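Local coordinates for protein UV damage endonuclease (Sulfolobus acidocaldarius, PDB 3TC3) that probably acts as a manganese-dependent endonuclease of DNA excision repair that recognises and nicks DNA at UV-induced and other lesions, at residues T266-E271 with L287-K292; T29-G34 with D291-A296; F77-N82 with I116-H121. All blocks are in the same frame, centred on the assembly; numbering follows the deposited sequence. Where two conformers were deposited one is given.

Contact 1: T266-E271 with L287-K292; sequences TTINEE and LEVKDK. With MN (manganese (II) ion), chain C.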
# COMPACT_ATOMS: atom_id res chain seq x y z
N THR A 266 -10.18 11.78 -9.85
CA THR A 266 -9.12 12.79 -9.71
C THR A 266 -9.23 13.49 -8.33
O THR A 266 -8.29 14.20 -7.93
CB THR A 266 -9.20 13.84 -10.85
OG1 THR A 266 -10.55 14.19 -11.11
CG2 THR A 266 -8.59 13.21 -12.10
N THR A 267 -10.35 13.27 -7.64
CA THR A 267 -10.48 13.79 -6.25
C THR A 267 -11.66 13.05 -5.63
O THR A 267 -12.48 12.48 -6.37
CB THR A 267 -10.83 15.34 -6.29
OG1 THR A 267 -10.69 15.90 -4.95
CG2 THR A 267 -12.31 15.60 -6.77
N ILE A 268 -11.74 13.03 -4.31
CA ILE A 268 -12.89 12.39 -3.69
C ILE A 268 -14.10 13.32 -3.77
O ILE A 268 -13.99 14.54 -3.79
CB ILE A 268 -12.71 11.98 -2.20
CG1 ILE A 268 -12.37 13.20 -1.33
CG2 ILE A 268 -11.59 10.91 -2.08
CD1 ILE A 268 -12.40 12.71 0.20
N ASN A 269 -15.28 12.70 -3.85
CA ASN A 269 -16.50 13.45 -3.74
C ASN A 269 -16.99 13.41 -2.28
O ASN A 269 -17.13 12.33 -1.68
CB ASN A 269 -17.55 12.80 -4.67
CG ASN A 269 -18.91 13.47 -4.53
OD1 ASN A 269 -19.64 13.25 -3.56
ND2 ASN A 269 -19.22 14.32 -5.48
N GLU A 270 -17.18 14.58 -1.71
CA GLU A 270 -17.45 14.62 -0.27
C GLU A 270 -18.72 13.87 0.08
O GLU A 270 -18.76 13.22 1.15
CB GLU A 270 -17.57 16.06 0.24
CG GLU A 270 -18.31 16.18 1.60
CD GLU A 270 -18.31 17.57 2.20
OE1 GLU A 270 -17.90 18.54 1.51
OE2 GLU A 270 -18.64 17.70 3.38
N GLU A 271 -19.76 13.95 -0.74
CA GLU A 271 -20.98 13.24 -0.36
C GLU A 271 -20.79 11.71 -0.47
O GLU A 271 -21.35 10.95 0.33
CB GLU A 271 -22.17 13.73 -1.23
CG GLU A 271 -22.15 15.30 -1.58
CD GLU A 271 -22.14 16.13 -0.35
OE1 GLU A 271 -22.84 15.68 0.59
OE2 GLU A 271 -21.44 17.19 -0.27
N LEU A 287 -6.59 6.84 0.87
CA LEU A 287 -7.23 7.43 -0.33
C LEU A 287 -6.49 7.26 -1.59
O LEU A 287 -5.30 7.65 -1.66
CB LEU A 287 -7.48 8.95 -0.12
CG LEU A 287 -8.17 9.24 1.20
CD1 LEU A 287 -8.22 10.79 1.39
CD2 LEU A 287 -9.65 8.70 1.21
N GLU A 288 -7.05 6.55 -2.54
CA GLU A 288 -6.33 6.33 -3.81
C GLU A 288 -7.02 7.15 -4.90
O GLU A 288 -8.00 6.70 -5.60
CB GLU A 288 -6.46 4.84 -4.19
CG GLU A 288 -5.72 3.93 -3.23
CD GLU A 288 -5.65 2.50 -3.72
OE1 GLU A 288 -6.70 2.00 -4.23
OE2 GLU A 288 -4.62 1.87 -3.50
N VAL A 289 -6.74 8.43 -4.78
CA VAL A 289 -7.29 9.40 -5.77
C VAL A 289 -6.12 10.28 -6.22
O VAL A 289 -5.10 10.45 -5.57
CB VAL A 289 -8.43 10.20 -5.17
CG1 VAL A 289 -9.73 9.32 -5.11
CG2 VAL A 289 -8.07 10.89 -3.84
N LYS A 290 -6.33 10.95 -7.36
CA LYS A 290 -5.16 11.48 -7.99
C LYS A 290 -4.70 12.80 -7.36
O LYS A 290 -3.53 13.14 -7.55
CB LYS A 290 -5.49 11.81 -9.45
CG LYS A 290 -5.89 10.50 -10.25
CD LYS A 290 -4.73 9.65 -10.51
CE LYS A 290 -5.24 8.52 -11.46
NZ LYS A 290 -4.75 7.20 -10.93
N ASP A 291 -5.55 13.49 -6.59
CA ASP A 291 -5.04 14.73 -5.92
C ASP A 291 -4.52 14.53 -4.50
O ASP A 291 -4.18 15.53 -3.83
CB ASP A 291 -6.13 15.87 -5.93
CG ASP A 291 -7.37 15.56 -5.13
OD1 ASP A 291 -7.47 14.42 -4.59
OD2 ASP A 291 -8.21 16.48 -5.07
N LYS A 292 -4.36 13.27 -4.09
CA LYS A 292 -3.44 12.95 -2.94
C LYS A 292 -3.80 13.78 -1.71
O LYS A 292 -4.92 13.63 -1.17
CB LYS A 292 -1.95 13.05 -3.32
CG LYS A 292 -1.66 12.00 -4.39
CD LYS A 292 -0.15 11.95 -4.74
CE LYS A 292 0.21 10.97 -5.84
NZ LYS A 292 -0.10 9.55 -5.36
MN MN C . -6.72 -0.28 -4.08
O HOH W 1 -4.37 -0.47 -4.46
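Thr267 and Asp291 make the polar grip between 266-271 and 287-292. Thr267 OG1 donates to Asp291 OD2 over a short 2.5 Å. It comes from the syn side of the carboxylate, 28° out of its plane. The hydroxyl lies anti to the Thr267 backbone N (chi1 -168°), which turns it toward the carboxylate although the CB of Thr267 heads away from 287-292 overall. The same hydroxyl is also hydrogen-bonded to Lys298, and Asp291 OD1 is taken by Ser295.

The tightly packed part lies beside this bond and is buried. Ile268 sets its CG2 branch against both methyls of Val289, with CG2 to Val289 CG1 at 3.9 Å. Leu287 CD2 comes to the same methyl of Ile268 more loosely, at 4.4 Å. Ala299 and Tyr252 cover Ile268 and Leu287.

The fold is a TIM barrel. Residues 287-292 leave the C-terminal end of its last strand, 283-287, and lead to helix 293-305. A type I turn from Val289 to Lys292 makes the bend. On the other side of the backbone from Val289, Glu288 binds manganese through OE1 at 2.3 Å. Glu195 and Asp220 also bind the ion, and Asp251 belongs to the same site. The metal-bound water, 2.5 Å from Glu288 OE2, can donate to it but has other acceptors in reach.

Thr266 and Lys290 lie at the exposed solvent edge. Here Lys290 CB rests on Thr266 CA at 3.8 Å, and Lys290 CG is 4.2 Å from Thr266 CG2. The lysine then bends at chi2 (-73°), away from Thr266, whose OG1 bonds to Glu256.

Contact 2: T29-G34 with D291-A296; sequences TNYSLG and DKEISA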
# COMPACT_ATOMS: atom_id res chain seq x y z
N THR A 29 3.47 10.69 -2.32
CA THR A 29 4.10 12.04 -2.33
C THR A 29 2.99 13.06 -2.16
O THR A 29 1.80 12.72 -2.11
CB THR A 29 4.96 12.27 -3.58
OG1 THR A 29 5.83 13.38 -3.36
CG2 THR A 29 4.11 12.45 -4.83
N ASN A 30 3.42 14.30 -1.89
CA ASN A 30 2.49 15.38 -1.56
C ASN A 30 2.83 16.47 -2.57
O ASN A 30 3.93 17.00 -2.63
CB ASN A 30 2.75 15.80 -0.10
CG ASN A 30 1.87 16.95 0.36
OD1 ASN A 30 1.77 17.94 -0.40
ND2 ASN A 30 1.30 16.90 1.57
N TYR A 31 1.86 16.85 -3.38
CA TYR A 31 2.16 17.79 -4.48
C TYR A 31 2.22 19.22 -3.97
O TYR A 31 3.03 20.01 -4.45
CB TYR A 31 1.03 17.71 -5.52
CG TYR A 31 0.96 16.45 -6.33
CD1 TYR A 31 2.13 15.92 -6.99
CD2 TYR A 31 -0.28 15.76 -6.48
CE1 TYR A 31 2.03 14.71 -7.69
CE2 TYR A 31 -0.35 14.58 -7.21
CZ TYR A 31 0.80 14.09 -7.82
OH TYR A 31 0.72 12.94 -8.60
N SER A 32 1.47 19.51 -2.92
CA SER A 32 1.31 20.92 -2.35
C SER A 32 2.60 21.30 -1.67
O SER A 32 3.09 22.44 -1.85
CB SER A 32 0.16 20.94 -1.37
OG SER A 32 -1.01 20.74 -2.10
N LEU A 33 3.16 20.36 -0.92
CA LEU A 33 4.43 20.64 -0.22
C LEU A 33 5.62 20.90 -1.15
O LEU A 33 6.61 21.63 -0.77
CB LEU A 33 4.68 19.47 0.80
CG LEU A 33 5.80 19.63 1.79
CD1 LEU A 33 5.52 20.91 2.60
CD2 LEU A 33 5.85 18.43 2.65
N GLY A 34 5.66 20.29 -2.34
CA GLY A 34 6.70 20.58 -3.28
C GLY A 34 8.07 19.88 -3.02
O GLY A 34 9.08 20.31 -3.61
N ASP A 291 -5.55 13.49 -6.59
CA ASP A 291 -5.04 14.73 -5.92
C ASP A 291 -4.52 14.53 -4.50
O ASP A 291 -4.18 15.53 -3.83
CB ASP A 291 -6.13 15.87 -5.93
CG ASP A 291 -7.37 15.56 -5.13
OD1 ASP A 291 -7.47 14.42 -4.59
OD2 ASP A 291 -8.21 16.48 -5.07
N LYS A 292 -4.36 13.27 -4.09
CA LYS A 292 -3.44 12.95 -2.94
C LYS A 292 -3.80 13.78 -1.71
O LYS A 292 -4.92 13.63 -1.17
CB LYS A 292 -1.95 13.05 -3.32
CG LYS A 292 -1.66 12.00 -4.39
CD LYS A 292 -0.15 11.95 -4.74
CE LYS A 292 0.21 10.97 -5.84
NZ LYS A 292 -0.10 9.55 -5.36
N GLU A 293 -2.87 14.58 -1.21
CA GLU A 293 -3.10 15.26 0.09
C GLU A 293 -4.34 16.20 0.07
O GLU A 293 -4.90 16.44 1.11
CB GLU A 293 -1.86 16.09 0.56
CG GLU A 293 -1.63 17.36 -0.28
CD GLU A 293 -1.09 17.14 -1.72
OE1 GLU A 293 -0.67 16.01 -2.15
OE2 GLU A 293 -1.03 18.16 -2.45
N ILE A 294 -4.72 16.70 -1.11
CA ILE A 294 -5.87 17.63 -1.18
C ILE A 294 -7.17 16.83 -0.79
O ILE A 294 -7.99 17.30 0.02
CB ILE A 294 -5.96 18.25 -2.56
CG1 ILE A 294 -4.69 19.12 -2.87
CG2 ILE A 294 -7.36 19.05 -2.70
CD1 ILE A 294 -4.72 20.52 -2.46
N SER A 295 -7.32 15.58 -1.28
CA SER A 295 -8.38 14.75 -0.82
C SER A 295 -8.21 14.33 0.63
O SER A 295 -9.24 14.17 1.32
CB SER A 295 -8.58 13.50 -1.72
OG SER A 295 -9.32 13.89 -2.87
N ALA A 296 -6.97 14.11 1.11
CA ALA A 296 -6.79 13.74 2.50
C ALA A 296 -7.27 14.88 3.41
O ALA A 296 -7.90 14.59 4.44
CB ALA A 296 -5.34 13.45 2.77
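Glu293 anchors the loop 29-34 with both carboxylate oxygens. Ser32 OG donates to Glu293 OE2 at 2.6 Å, and OE2 receives it on its anti lone pair, the side away from OE1. The backbone N of Ser32 reaches the same oxygen, Glu293 OE2, at 2.9 Å. It comes from above the carboxylate plane, 56° out of it, and the bond is bent. OE2 thus accepts from the side chain and the main chain of one residue. The other oxygen, Glu293 OE1, accepts from Tyr31 N at 2.9 Å, also from above the plane.

The glutamate reaches this position by folding. Its CG sits between the backbone N and the carbonyl carbon (chi1 71°), and a second bend at chi2 carries the carboxylate to the loop.

Asn30 stacks on that carboxylate. The two flat groups are 16° from parallel, and Asn30 OD1 is 3.2 Å from Glu293 CD. The same OD1 accepts from Leu33 N at 2.8 Å, an Asx motif that closes the turn of the loop. Asn30 ND2 bonds to Tyr26 OH, so both ends of the amide are engaged.

Further out, Tyr31 crosses the aliphatic chain of Lys292. Tyr31 CE2 is 3.6 Å from Lys292 CD, and Tyr31 OH is 3.4 Å from Lys292 CE. The lysine chain runs extended until it bends at chi4, and NZ bonds to the carbonyl O of Val27. At the solvent edge, Ile294 CD1 touches Ser32 OG at 3.7 Å.

The contact joins the loop after the first barrel strand, 22-27, to the start of the last barrel helix, 293-305. Three donors from two consecutive loop residues suit a charged carboxylate, so the buried Glu293 is probably ionised.

Contact 3: F77-N82 with I116-H121; sequences FRISSN and IRISMH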
# COMPACT_ATOMS: atom_id res chain seq x y z
N PHE A 77 0.05 6.59 5.93
CA PHE A 77 0.76 6.97 4.69
C PHE A 77 1.21 5.73 3.96
O PHE A 77 1.60 4.75 4.59
CB PHE A 77 1.99 7.85 5.03
CG PHE A 77 2.54 8.54 3.82
CD1 PHE A 77 1.79 9.55 3.15
CD2 PHE A 77 3.84 8.18 3.29
CE1 PHE A 77 2.32 10.08 1.93
CE2 PHE A 77 4.35 8.79 2.12
CZ PHE A 77 3.57 9.80 1.45
N ARG A 78 1.19 5.81 2.64
CA ARG A 78 1.72 4.72 1.76
C ARG A 78 3.05 5.19 1.22
O ARG A 78 3.11 6.08 0.38
CB ARG A 78 0.75 4.23 0.65
CG ARG A 78 1.40 2.95 -0.06
CD ARG A 78 0.49 2.53 -1.29
NE ARG A 78 -0.87 2.12 -0.83
CZ ARG A 78 -1.88 2.11 -1.71
NH1 ARG A 78 -1.68 2.43 -2.98
NH2 ARG A 78 -3.05 1.75 -1.34
N ILE A 79 4.15 4.64 1.75
CA ILE A 79 5.51 5.07 1.30
C ILE A 79 5.76 4.59 -0.13
O ILE A 79 5.44 3.44 -0.49
CB ILE A 79 6.55 4.50 2.24
CG1 ILE A 79 6.39 5.14 3.61
CG2 ILE A 79 7.99 4.75 1.68
CD1 ILE A 79 7.39 4.56 4.70
N SER A 80 6.30 5.50 -0.92
CA SER A 80 6.57 5.18 -2.32
C SER A 80 7.58 4.02 -2.49
O SER A 80 8.60 3.97 -1.77
CB SER A 80 7.19 6.44 -3.01
OG SER A 80 7.61 6.04 -4.33
N SER A 81 7.29 3.13 -3.42
CA SER A 81 8.26 2.04 -3.80
C SER A 81 9.47 2.60 -4.48
O SER A 81 10.51 1.90 -4.59
CB SER A 81 7.58 0.97 -4.65
OG SER A 81 6.49 0.45 -3.92
N ASN A 82 9.40 3.86 -4.93
CA ASN A 82 10.63 4.45 -5.57
C ASN A 82 11.59 4.99 -4.55
O ASN A 82 12.66 5.54 -4.93
CB ASN A 82 10.18 5.60 -6.52
CG ASN A 82 9.48 5.14 -7.68
OD1 ASN A 82 9.58 3.99 -8.10
ND2 ASN A 82 8.78 6.11 -8.36
N ILE A 116 2.01 6.74 13.55
CA ILE A 116 1.65 6.83 12.13
C ILE A 116 1.62 5.39 11.57
O ILE A 116 2.50 4.56 11.86
CB ILE A 116 2.58 7.73 11.36
CG1 ILE A 116 2.44 9.18 11.89
CG2 ILE A 116 2.37 7.63 9.85
CD1 ILE A 116 3.45 10.11 11.35
N ARG A 117 0.60 5.07 10.82
CA ARG A 117 0.49 3.69 10.24
C ARG A 117 1.06 3.76 8.85
O ARG A 117 0.84 4.74 8.16
CB ARG A 117 -0.98 3.33 10.15
CG ARG A 117 -1.32 1.93 9.76
CD ARG A 117 -1.71 1.12 10.93
NE ARG A 117 -1.84 -0.30 10.62
CZ ARG A 117 -2.99 -0.96 10.50
NH1 ARG A 117 -4.20 -0.37 10.53
NH2 ARG A 117 -2.87 -2.30 10.38
N ILE A 118 1.73 2.68 8.45
CA ILE A 118 2.44 2.69 7.13
C ILE A 118 2.05 1.48 6.27
O ILE A 118 1.98 0.31 6.75
CB ILE A 118 3.99 2.64 7.38
CG1 ILE A 118 4.48 3.97 8.01
CG2 ILE A 118 4.77 2.40 6.11
CD1 ILE A 118 4.17 5.24 7.17
N SER A 119 1.84 1.72 4.99
CA SER A 119 1.70 0.63 4.04
C SER A 119 2.63 0.93 2.84
O SER A 119 3.22 2.04 2.74
CB SER A 119 0.28 0.46 3.55
OG SER A 119 -0.11 1.62 2.83
N MET A 120 2.88 -0.11 2.03
CA MET A 120 3.56 0.06 0.75
C MET A 120 2.84 -0.86 -0.20
O MET A 120 2.37 -1.93 0.18
CB MET A 120 5.04 -0.32 0.78
CG MET A 120 5.87 0.59 1.78
SD MET A 120 7.67 0.18 1.63
CE MET A 120 8.03 1.01 0.06
N HIS A 121 2.90 -0.50 -1.51
CA HIS A 121 2.28 -1.36 -2.57
C HIS A 121 3.29 -1.43 -3.70
O HIS A 121 3.44 -0.50 -4.48
CB HIS A 121 0.99 -0.66 -3.05
CG HIS A 121 0.26 -1.34 -4.21
ND1 HIS A 121 0.63 -1.21 -5.49
CD2 HIS A 121 -0.96 -2.02 -4.23
CE1 HIS A 121 -0.27 -1.84 -6.30
NE2 HIS A 121 -1.25 -2.31 -5.53
O HOH W 2 4.50 1.69 -2.29
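Phe77 and Arg78 pair in parallel register with Ile118 and Ser119. Three backbone bonds join the strands: Phe77 N to Arg117 O, Ser119 N to Phe77 O, and Ile79 N to Ser119 O at 2.9 Å. On the Phe77 and Ile118 face, Ile118 CD1 touches Phe77 CB. Beyond the pairing, Ile79 CD1 meets Ile118 CG2 at 3.7 Å. Met120 lays its CG against Ile79 CB at 4.0 Å and bends at chi3 (75°), bringing CE to Ser80 O at 3.5 Å. Helix 133-153 covers Ile79, Ile118 and Met120; helix 48-71 covers Phe77.

Arg78 runs the other way, beside Ser119 and His121. Its CD is 3.7 Å from His121 CB, which lies over one face of the guanidinium, while Ser119 OG sits at the edge, in plane. Arg78 NH2 makes salt bridges to Glu288 and Asp251, both residues of the manganese site.

Past the strand ends, a water donates to Ile79 O at 2.7 Å and accepts from His121 N at 2.8 Å. Here the neighbouring second and third strands of a TIM barrel point their apolar side chains out to the helices and send Arg78 inward to the metal site.

Contacts 1 and 2 share Asp291 and Lys292, and their centres are 11 Å apart. Ser295 of contact 2 ties them together: its OG is 2.9 Å from Ile268 N of contact 1, a probable hydrogen bond. Contact 3 lies deeper. Its centre is about 6 Å from the centre of the chain, and those of contacts 1 and 2 are about 16 and 17 Å from it. It meets contact 1 at the metal site through the salt bridge of Arg78 NH2 to Glu288 OE2, 2.7 Å long. Contact 2 stands further off, with the Lys292 side chain about 12 Å from manganese. It touches contact 3 through packing of Thr29 N near Phe77 CZ, 3.9 Å apart.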